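Local coordinates for protein SusD homolog (Bacteroides thetaiotaomicron VPI-5482, PDB 3IHV) that probably binds sugars at the bacterial outer membrane as a member of the SusD family, at residues 12-17 and 103-108; 18-23 and 92-97; 418-423 and 444-449. All coordinates share one frame; numbering follows the deposited sequence. Where two conformers were deposited one is given.

Interaction 1: 12-17 and 103-108; sequences NYMNNA and GSYTTT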
loop_
_atom_site.group_PDB
_atom_site.type_symbol
_atom_site.label_atom_id
_atom_site.label_comp_id
_atom_site.label_asym_id
_atom_site.label_seq_id
_atom_site.Cartn_x
_atom_site.Cartn_y
_atom_site.Cartn_z
ATOM N N ASN A 12 30.950 -14.839 -12.079
ATOM C CA ASN A 12 31.886 -13.820 -12.565
ATOM C C ASN A 12 31.530 -12.395 -12.122
ATOM O O ASN A 12 32.174 -11.457 -12.567
ATOM C CB ASN A 12 31.950 -13.836 -14.110
ATOM C CG ASN A 12 32.483 -15.151 -14.686
ATOM O OD1 ASN A 12 32.477 -15.343 -15.907
ATOM N ND2 ASN A 12 32.942 -16.057 -13.823
ATOM N N TYR A 13 30.534 -12.220 -11.244
ATOM C CA TYR A 13 30.089 -10.897 -10.859
ATOM C C TYR A 13 30.089 -10.800 -9.314
ATOM O O TYR A 13 30.482 -11.748 -8.611
ATOM C CB TYR A 13 28.702 -10.611 -11.489
ATOM C CG TYR A 13 28.403 -9.121 -11.647
ATOM C CD1 TYR A 13 29.179 -8.333 -12.495
ATOM C CD2 TYR A 13 27.362 -8.502 -10.941
ATOM C CE1 TYR A 13 28.933 -6.964 -12.639
ATOM C CE2 TYR A 13 27.096 -7.143 -11.080
ATOM C CZ TYR A 13 27.890 -6.376 -11.933
ATOM O OH TYR A 13 27.667 -5.021 -12.091
HETATM N N MSE A 14 29.722 -9.632 -8.804
HETATM C CA MSE A 14 29.656 -9.367 -7.361
HETATM C C MSE A 14 31.017 -9.520 -6.682
HETATM O O MSE A 14 31.125 -10.024 -5.567
HETATM C CB MSE A 14 28.590 -10.234 -6.696
HETATM C CG MSE A 14 27.182 -9.981 -7.286
HETATM SE SE MSE A 14 25.726 -10.886 -6.373
HETATM C CE MSE A 14 26.380 -10.291 -4.638
ATOM N N ASN A 15 32.049 -9.056 -7.370
ATOM C CA ASN A 15 33.421 -9.128 -6.862
ATOM C C ASN A 15 33.780 -8.029 -5.870
ATOM O O ASN A 15 34.876 -8.054 -5.273
ATOM C CB ASN A 15 34.408 -9.140 -8.027
ATOM C CG ASN A 15 34.386 -10.448 -8.781
ATOM O OD1 ASN A 15 34.325 -11.527 -8.175
ATOM N ND2 ASN A 15 34.429 -10.367 -10.113
ATOM N N ASN A 16 32.892 -7.051 -5.729
ATOM C CA ASN A 16 33.055 -5.985 -4.759
ATOM C C ASN A 16 31.676 -5.443 -4.409
ATOM O O ASN A 16 30.679 -5.880 -4.976
ATOM C CB ASN A 16 34.002 -4.910 -5.277
ATOM C CG ASN A 16 33.580 -4.365 -6.628
ATOM O OD1 ASN A 16 32.417 -4.126 -6.866
ATOM N ND2 ASN A 16 34.544 -4.185 -7.517
ATOM N N ALA A 17 31.616 -4.507 -3.468
ATOM C CA ALA A 17 30.325 -3.973 -3.034
ATOM C C ALA A 17 29.590 -3.232 -4.147
ATOM O O ALA A 17 28.358 -3.261 -4.213
ATOM C CB ALA A 17 30.497 -3.097 -1.822
ATOM N N GLY A 103 33.616 -12.643 1.963
ATOM C CA GLY A 103 34.927 -12.960 2.535
ATOM C C GLY A 103 36.084 -12.305 1.821
ATOM O O GLY A 103 37.106 -12.010 2.468
ATOM N N SER A 104 35.916 -12.094 0.509
ATOM C CA SER A 104 36.921 -11.476 -0.362
ATOM C C SER A 104 36.889 -9.947 -0.388
ATOM O O SER A 104 37.826 -9.330 -0.899
ATOM C CB SER A 104 36.769 -11.991 -1.802
ATOM O OG SER A 104 35.603 -11.490 -2.457
ATOM N N TYR A 105 35.858 -9.349 0.190
ATOM C CA TYR A 105 35.692 -7.920 0.150
ATOM C C TYR A 105 36.600 -7.165 1.111
ATOM O O TYR A 105 37.007 -7.700 2.160
ATOM C CB TYR A 105 34.250 -7.570 0.474
ATOM C CG TYR A 105 33.213 -7.913 -0.569
ATOM C CD1 TYR A 105 33.512 -8.665 -1.719
ATOM C CD2 TYR A 105 31.885 -7.580 -0.342
ATOM C CE1 TYR A 105 32.520 -8.996 -2.643
ATOM C CE2 TYR A 105 30.897 -7.900 -1.263
ATOM C CZ TYR A 105 31.222 -8.595 -2.418
ATOM O OH TYR A 105 30.172 -8.927 -3.268
ATOM N N THR A 106 36.888 -5.913 0.759
ATOM C CA THR A 106 37.669 -5.027 1.642
ATOM C C THR A 106 36.829 -4.728 2.875
ATOM O O THR A 106 35.630 -4.937 2.856
ATOM C CB THR A 106 37.953 -3.657 0.946
ATOM O OG1 THR A 106 36.705 -3.010 0.666
ATOM C CG2 THR A 106 38.734 -3.868 -0.335
ATOM N N THR A 107 37.449 -4.237 3.938
ATOM C CA THR A 107 36.720 -3.875 5.166
ATOM C C THR A 107 35.510 -2.985 4.901
ATOM O O THR A 107 34.426 -3.224 5.408
ATOM C CB THR A 107 37.697 -3.186 6.120
ATOM O OG1 THR A 107 38.767 -4.104 6.350
ATOM C CG2 THR A 107 37.028 -2.813 7.433
ATOM N N THR A 108 35.719 -1.948 4.091
ATOM C CA THR A 108 34.650 -1.026 3.715
ATOM C C THR A 108 33.528 -1.725 3.011
ATOM O O THR A 108 32.365 -1.500 3.289
ATOM C CB THR A 108 35.204 0.063 2.779
ATOM O OG1 THR A 108 36.132 0.840 3.519
ATOM C CG2 THR A 108 34.106 0.951 2.243
HETATM O O HOH W 1 35.973 -10.470 -4.886
#

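Interaction 2: 18-23 and 92-97; sequences EEAKDV and NDFLER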
loop_
_atom_site.group_PDB
_atom_site.type_symbol
_atom_site.label_atom_id
_atom_site.label_comp_id
_atom_site.label_asym_id
_atom_site.label_seq_id
_atom_site.Cartn_x
_atom_site.Cartn_y
_atom_site.Cartn_z
ATOM N N GLU A 18 30.324 -2.546 -5.010
ATOM C CA GLU A 18 29.671 -1.809 -6.111
ATOM C C GLU A 18 28.928 -2.781 -7.057
ATOM O O GLU A 18 27.803 -2.518 -7.451
ATOM C CB GLU A 18 30.679 -0.959 -6.873
ATOM C CG GLU A 18 30.067 -0.148 -7.998
ATOM C CD GLU A 18 31.122 0.590 -8.827
ATOM O OE1 GLU A 18 32.242 0.887 -8.317
ATOM O OE2 GLU A 18 30.810 0.869 -10.009
ATOM N N GLU A 19 29.546 -3.915 -7.371
ATOM C CA GLU A 19 28.902 -4.937 -8.205
ATOM C C GLU A 19 27.738 -5.568 -7.471
ATOM O O GLU A 19 26.693 -5.822 -8.071
ATOM C CB GLU A 19 29.892 -6.006 -8.651
ATOM C CG GLU A 19 30.955 -5.461 -9.570
ATOM C CD GLU A 19 31.917 -6.495 -10.066
ATOM O OE1 GLU A 19 31.753 -7.712 -9.802
ATOM O OE2 GLU A 19 32.855 -6.071 -10.738
ATOM N N ALA A 20 27.901 -5.806 -6.170
ATOM C CA ALA A 20 26.832 -6.375 -5.361
ATOM C C ALA A 20 25.632 -5.435 -5.352
ATOM O O ALA A 20 24.466 -5.884 -5.402
ATOM C CB ALA A 20 27.307 -6.647 -3.913
ATOM N N LYS A 21 25.919 -4.132 -5.268
ATOM C CA LYS A 21 24.891 -3.125 -5.214
ATOM C C LYS A 21 24.016 -3.211 -6.475
ATOM O O LYS A 21 22.803 -3.121 -6.400
ATOM C CB LYS A 21 25.504 -1.724 -5.102
ATOM C CG LYS A 21 24.433 -0.671 -4.912
ATOM C CD LYS A 21 24.898 0.764 -4.873
ATOM C CE LYS A 21 25.151 1.328 -6.232
ATOM N NZ LYS A 21 25.001 2.813 -6.159
ATOM N N ASP A 22 24.654 -3.351 -7.623
ATOM C CA ASP A 22 23.946 -3.452 -8.908
ATOM C C ASP A 22 22.926 -4.600 -8.865
ATOM O O ASP A 22 21.768 -4.443 -9.298
ATOM C CB ASP A 22 24.990 -3.626 -10.039
ATOM C CG ASP A 22 24.375 -3.683 -11.445
ATOM O OD1 ASP A 22 23.420 -2.940 -11.736
ATOM O OD2 ASP A 22 24.903 -4.462 -12.281
ATOM N N VAL A 23 23.340 -5.754 -8.326
ATOM C CA VAL A 23 22.442 -6.939 -8.240
ATOM C C VAL A 23 21.326 -6.675 -7.231
ATOM O O VAL A 23 20.149 -7.000 -7.463
ATOM C CB VAL A 23 23.208 -8.218 -7.884
ATOM C CG1 VAL A 23 22.227 -9.386 -7.753
ATOM C CG2 VAL A 23 24.360 -8.491 -8.925
ATOM N N ASN A 92 16.795 -14.313 -2.859
ATOM C CA ASN A 92 17.525 -15.561 -2.564
ATOM C C ASN A 92 18.851 -15.618 -3.318
ATOM O O ASN A 92 19.910 -15.957 -2.754
ATOM C CB ASN A 92 16.693 -16.798 -2.962
ATOM C CG ASN A 92 15.507 -17.097 -2.020
ATOM O OD1 ASN A 92 15.436 -16.629 -0.897
ATOM N ND2 ASN A 92 14.592 -17.931 -2.496
ATOM N N ASP A 93 18.805 -15.292 -4.610
ATOM C CA ASP A 93 19.980 -15.356 -5.467
ATOM C C ASP A 93 21.075 -14.414 -4.949
ATOM O O ASP A 93 22.237 -14.794 -4.797
ATOM C CB ASP A 93 19.562 -14.936 -6.879
ATOM C CG ASP A 93 20.700 -14.979 -7.864
ATOM O OD1 ASP A 93 21.253 -16.088 -8.103
ATOM O OD2 ASP A 93 21.063 -13.876 -8.355
ATOM N N PHE A 94 20.683 -13.183 -4.671
ATOM C CA PHE A 94 21.605 -12.183 -4.122
ATOM C C PHE A 94 22.245 -12.646 -2.813
ATOM O O PHE A 94 23.457 -12.547 -2.645
ATOM C CB PHE A 94 20.872 -10.854 -3.895
ATOM C CG PHE A 94 21.739 -9.817 -3.255
ATOM C CD1 PHE A 94 22.598 -9.060 -4.030
ATOM C CD2 PHE A 94 21.734 -9.639 -1.898
ATOM C CE1 PHE A 94 23.447 -8.138 -3.459
ATOM C CE2 PHE A 94 22.614 -8.702 -1.300
ATOM C CZ PHE A 94 23.441 -7.950 -2.109
ATOM N N LEU A 95 21.423 -13.166 -1.903
ATOM C CA LEU A 95 21.888 -13.648 -0.593
ATOM C C LEU A 95 22.841 -14.849 -0.711
ATOM O O LEU A 95 23.899 -14.894 -0.066
ATOM C CB LEU A 95 20.699 -13.959 0.321
ATOM C CG LEU A 95 19.886 -12.713 0.689
ATOM C CD1 LEU A 95 18.512 -13.023 1.249
ATOM C CD2 LEU A 95 20.700 -11.818 1.687
ATOM N N GLU A 96 22.478 -15.819 -1.536
ATOM C CA GLU A 96 23.341 -16.976 -1.792
ATOM C C GLU A 96 24.687 -16.539 -2.338
ATOM O O GLU A 96 25.716 -17.009 -1.898
ATOM C CB GLU A 96 22.652 -17.914 -2.803
ATOM C CG GLU A 96 21.451 -18.630 -2.206
ATOM C CD GLU A 96 20.501 -19.202 -3.244
ATOM O OE1 GLU A 96 20.888 -19.340 -4.415
ATOM O OE2 GLU A 96 19.326 -19.449 -2.890
ATOM N N ARG A 97 24.664 -15.647 -3.320
ATOM C CA ARG A 97 25.866 -15.201 -3.966
ATOM C C ARG A 97 26.762 -14.333 -3.087
ATOM O O ARG A 97 27.979 -14.558 -3.038
ATOM C CB ARG A 97 25.514 -14.478 -5.242
ATOM C CG ARG A 97 24.963 -15.445 -6.310
ATOM C CD ARG A 97 24.285 -14.668 -7.407
ATOM N NE ARG A 97 25.199 -13.862 -8.211
ATOM C CZ ARG A 97 24.818 -12.990 -9.155
ATOM N NH1 ARG A 97 23.533 -12.797 -9.425
ATOM N NH2 ARG A 97 25.732 -12.299 -9.836
#

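Interaction 3: 418-423 and 444-449; sequences EAYNAI and QGLDET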
loop_
_atom_site.group_PDB
_atom_site.type_symbol
_atom_site.label_atom_id
_atom_site.label_comp_id
_atom_site.label_asym_id
_atom_site.label_seq_id
_atom_site.Cartn_x
_atom_site.Cartn_y
_atom_site.Cartn_z
ATOM N N GLU A 418 0.933 6.528 25.895
ATOM C CA GLU A 418 1.688 6.367 24.663
ATOM C C GLU A 418 0.766 6.146 23.477
ATOM O O GLU A 418 0.992 6.696 22.391
ATOM C CB GLU A 418 2.700 5.246 24.776
ATOM C CG GLU A 418 3.858 5.616 25.649
ATOM C CD GLU A 418 3.526 5.682 27.121
ATOM O OE1 GLU A 418 2.835 4.768 27.674
ATOM O OE2 GLU A 418 3.986 6.665 27.748
ATOM N N ALA A 419 -0.296 5.385 23.699
ATOM C CA ALA A 419 -1.296 5.157 22.646
ATOM C C ALA A 419 -1.976 6.483 22.253
ATOM O O ALA A 419 -2.065 6.809 21.073
ATOM C CB ALA A 419 -2.311 4.149 23.079
ATOM N N TYR A 420 -2.419 7.236 23.241
ATOM C CA TYR A 420 -3.012 8.536 22.979
ATOM C C TYR A 420 -2.056 9.503 22.290
ATOM O O TYR A 420 -2.433 10.210 21.364
ATOM C CB TYR A 420 -3.526 9.152 24.273
ATOM C CG TYR A 420 -4.960 8.829 24.583
ATOM C CD1 TYR A 420 -5.970 9.466 23.889
ATOM C CD2 TYR A 420 -5.311 7.940 25.597
ATOM C CE1 TYR A 420 -7.299 9.211 24.189
ATOM C CE2 TYR A 420 -6.630 7.700 25.908
ATOM C CZ TYR A 420 -7.612 8.327 25.181
ATOM O OH TYR A 420 -8.930 8.121 25.462
ATOM N N ASN A 421 -0.804 9.540 22.743
ATOM C CA ASN A 421 0.170 10.443 22.152
ATOM C C ASN A 421 0.412 10.132 20.682
ATOM O O ASN A 421 0.555 11.054 19.870
ATOM C CB ASN A 421 1.497 10.449 22.937
ATOM C CG ASN A 421 1.387 11.118 24.305
ATOM O OD1 ASN A 421 0.464 11.892 24.580
ATOM N ND2 ASN A 421 2.343 10.819 25.177
ATOM N N ALA A 422 0.432 8.844 20.340
ATOM C CA ALA A 422 0.710 8.408 18.967
ATOM C C ALA A 422 -0.435 8.800 18.048
ATOM O O ALA A 422 -0.208 9.457 17.005
ATOM C CB ALA A 422 0.961 6.893 18.916
ATOM N N ILE A 423 -1.658 8.465 18.445
ATOM C CA ILE A 423 -2.849 8.830 17.634
ATOM C C ILE A 423 -3.067 10.369 17.582
ATOM O O ILE A 423 -3.351 10.922 16.514
ATOM C CB ILE A 423 -4.145 8.052 17.996
ATOM C CG1 ILE A 423 -5.213 8.363 16.920
ATOM C CG2 ILE A 423 -4.647 8.353 19.412
ATOM C CD1 ILE A 423 -6.311 7.332 16.781
ATOM N N GLN A 444 -9.754 11.928 26.202
ATOM C CA GLN A 444 -9.495 10.989 27.275
ATOM C C GLN A 444 -10.830 10.371 27.637
ATOM O O GLN A 444 -11.898 10.943 27.335
ATOM C CB GLN A 444 -8.947 11.691 28.514
ATOM C CG GLN A 444 -7.595 12.267 28.336
ATOM C CD GLN A 444 -6.546 11.205 28.056
ATOM O OE1 GLN A 444 -6.315 10.330 28.867
ATOM N NE2 GLN A 444 -5.901 11.312 26.925
ATOM N N GLY A 445 -10.778 9.237 28.331
ATOM C CA GLY A 445 -11.990 8.559 28.749
ATOM C C GLY A 445 -12.458 7.433 27.857
ATOM O O GLY A 445 -13.458 6.769 28.170
ATOM N N LEU A 446 -11.782 7.216 26.736
ATOM C CA LEU A 446 -12.167 6.112 25.842
ATOM C C LEU A 446 -11.707 4.796 26.451
ATOM O O LEU A 446 -10.696 4.742 27.200
ATOM C CB LEU A 446 -11.552 6.283 24.468
ATOM C CG LEU A 446 -11.940 7.500 23.644
ATOM C CD1 LEU A 446 -11.047 7.622 22.445
ATOM C CD2 LEU A 446 -13.406 7.448 23.217
ATOM N N ASP A 447 -12.441 3.720 26.163
ATOM C CA ASP A 447 -12.043 2.417 26.668
ATOM C C ASP A 447 -11.538 1.549 25.542
ATOM O O ASP A 447 -11.363 1.996 24.404
ATOM C CB ASP A 447 -13.196 1.752 27.450
ATOM C CG ASP A 447 -14.391 1.358 26.552
ATOM O OD1 ASP A 447 -14.399 1.613 25.311
ATOM O OD2 ASP A 447 -15.351 0.788 27.100
ATOM N N GLU A 448 -11.272 0.295 25.835
ATOM C CA GLU A 448 -10.744 -0.571 24.791
ATOM C C GLU A 448 -11.551 -0.571 23.503
ATOM O O GLU A 448 -10.995 -0.462 22.405
ATOM C CB GLU A 448 -10.579 -1.988 25.316
ATOM C CG GLU A 448 -10.043 -2.960 24.250
ATOM C CD GLU A 448 -9.903 -4.351 24.785
ATOM O OE1 GLU A 448 -10.072 -4.527 26.005
ATOM O OE2 GLU A 448 -9.658 -5.266 23.995
ATOM N N THR A 449 -12.860 -0.677 23.633
ATOM C CA THR A 449 -13.725 -0.733 22.463
ATOM C C THR A 449 -13.810 0.558 21.696
ATOM O O THR A 449 -13.688 0.564 20.468
ATOM C CB THR A 449 -15.124 -1.122 22.886
ATOM O OG1 THR A 449 -15.039 -2.408 23.505
ATOM C CG2 THR A 449 -16.061 -1.177 21.660
#

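Interaction 1: 12-17 and 103-108
Tyr105 reaches across to Met14 and carries the direct hydrogen bond of the contact, donating from OH to Met14 O over 2.7 Å. The hydroxyl lies above the carbonyl plane, 49° out of it, so it does not sit on a lone pair, while Met14 O itself lies near the plane of the Tyr105 ring, at its edge. A second polar link runs through a water that donates both to Asn15 O and to Ser104 OG; the same hydroxyl of Ser104 is also bonded to Lys101 O at the end of helix 75-101.

The rest is packing of the ring on backbone. Asn16 CA and Ala17 N both lie over one face, offset toward the rim, and Asn16 CA makes a CH-pi contact 4.1 Å from the ring centroid. Asn15 C comes within 3.6 Å of Tyr105 CE1. Chi1 of -71° places CG of Tyr105 beside its backbone N, and the hydroxyl at the far end of the ring meets the Met14 carbonyl.

Helix-end bonds set the surroundings. Asn16 is the N-cap of helix 17-29, its OD1 holding Glu19 N, and Thr106 is the N-cap of the helix starting at 107; Asp109 of that helix accepts from Ala17 N. A phenylalanine in place of Tyr105 would probably keep the ring against Asn16 but leave Met14 O without its hydroxyl donor.

The chemistry thus combines one direct bond with aromatic packing: the ring of Tyr105 rests mainly on main-chain atoms of 14-17, with Met14 CB the side-chain atom near its hydroxyl, and fastens the start of helix 17-29 to the turn between helices 75-101 and 107-135.

Interaction 2: 18-23 and 92-97
An antiparallel helix pair in the largely helical SusD fold is joined here, Ala20 and Val23 of helix 17-29 meeting Phe94 and Arg97 of helix 75-101. The short axes run 10.8 Å apart with 161° between their directions, and the closest backbone pair is Val23 with Phe94. Phe94, its CG anti to the backbone N (chi1 176°), presents its ring edge to helix 17-29. Val23 CG1 lies at that edge, 3.8 Å from Phe94 CD1, so the valine meets the rim of the ring and not a face. Ala20 CB adds an apolar contact at 4.2 Å from Phe94 CE1. Tyr116 and Ala120 of helix 107-135 also touch the ring, making Phe94 a shared piece of three helices.

The guanidinium of Arg97 crosses the Val23 side chain at about a right angle; Arg97 NH1 is 4.0 Å from Val23 CG1, and NH2 comes comparably near CG2. Its charge is held within the helix by a salt bridge one turn back, where Arg97 NH1 bonds Asp93 OD2 over 2.9 Å on the syn side of the carboxylate, with the oxygen nearly in the guanidinium plane. Glu2 offers NH1 a second acidic partner, while Lys10 pairs with the other oxygen of Asp93, so these charges form a small network beside the apolar contact. The edge of Phe94 also meets main chain: its CE1 stands 3.1 Å from Ala20 O, which lies near the ring plane.

Interaction 3: 418-423 and 444-449
Tyr420 OH is gripped by two backbone groups: its stronger partner is Pro443 O, just before the 444-449 segment, and Leu446 N donates to it over a longer 3.3 Å with an N-H...O angle of 150°. The hydroxyl also touches the side chain of Leu446, whose CB is 3.4 Å from Tyr420 OH; beyond it Leu446 CD1 lies obliquely to the ring.

Gln444 covers one face of the same ring. Its chain bends at chi2 (-63°), folding the amide back so that NE2 stands 3.4 Å above the plane of the Tyr420 ring, over its centre. Ring and amide planes are 43° apart, so this is a nitrogen resting on the face and not a flat stack. The tyrosine ring further meets Phe451 of helix 448-463 edge-to-face.

Next along the segment, Asp447 serves as N-cap of helix 448-463, and Ser450 OG is bonded to Asp447 N, consistent with a capping box. A buried tyrosine on helix 417-430 thus pins the connecting loop immediately ahead of the following helix, an arrangement that may reflect the TPR-like helical hairpins of the SusD family.

Overall arrangement
Interactions 1 and 2 are neighbours, their centres about 10 Å apart. Both involve helix 17-29, and helices 75-101 and 107-135 follow each other through the turn used by interaction 1; along the chain, interaction 2 is nested within the loop closed by interaction 1. Met14 joins them directly, its SE packing 3.5 Å from Arg97 NE. Together they fix helix 17-29, near the N-terminus, to the pair 75-101 and 107-135 on one side of the molecule. Interaction 3 follows later in the chain, between helices 417-430 and 448-463, its centre about 50 Å from that of interaction 1 and about 45 Å from that of interaction 2. Separate regions of the one helical protein are therefore tied by local, independent contacts.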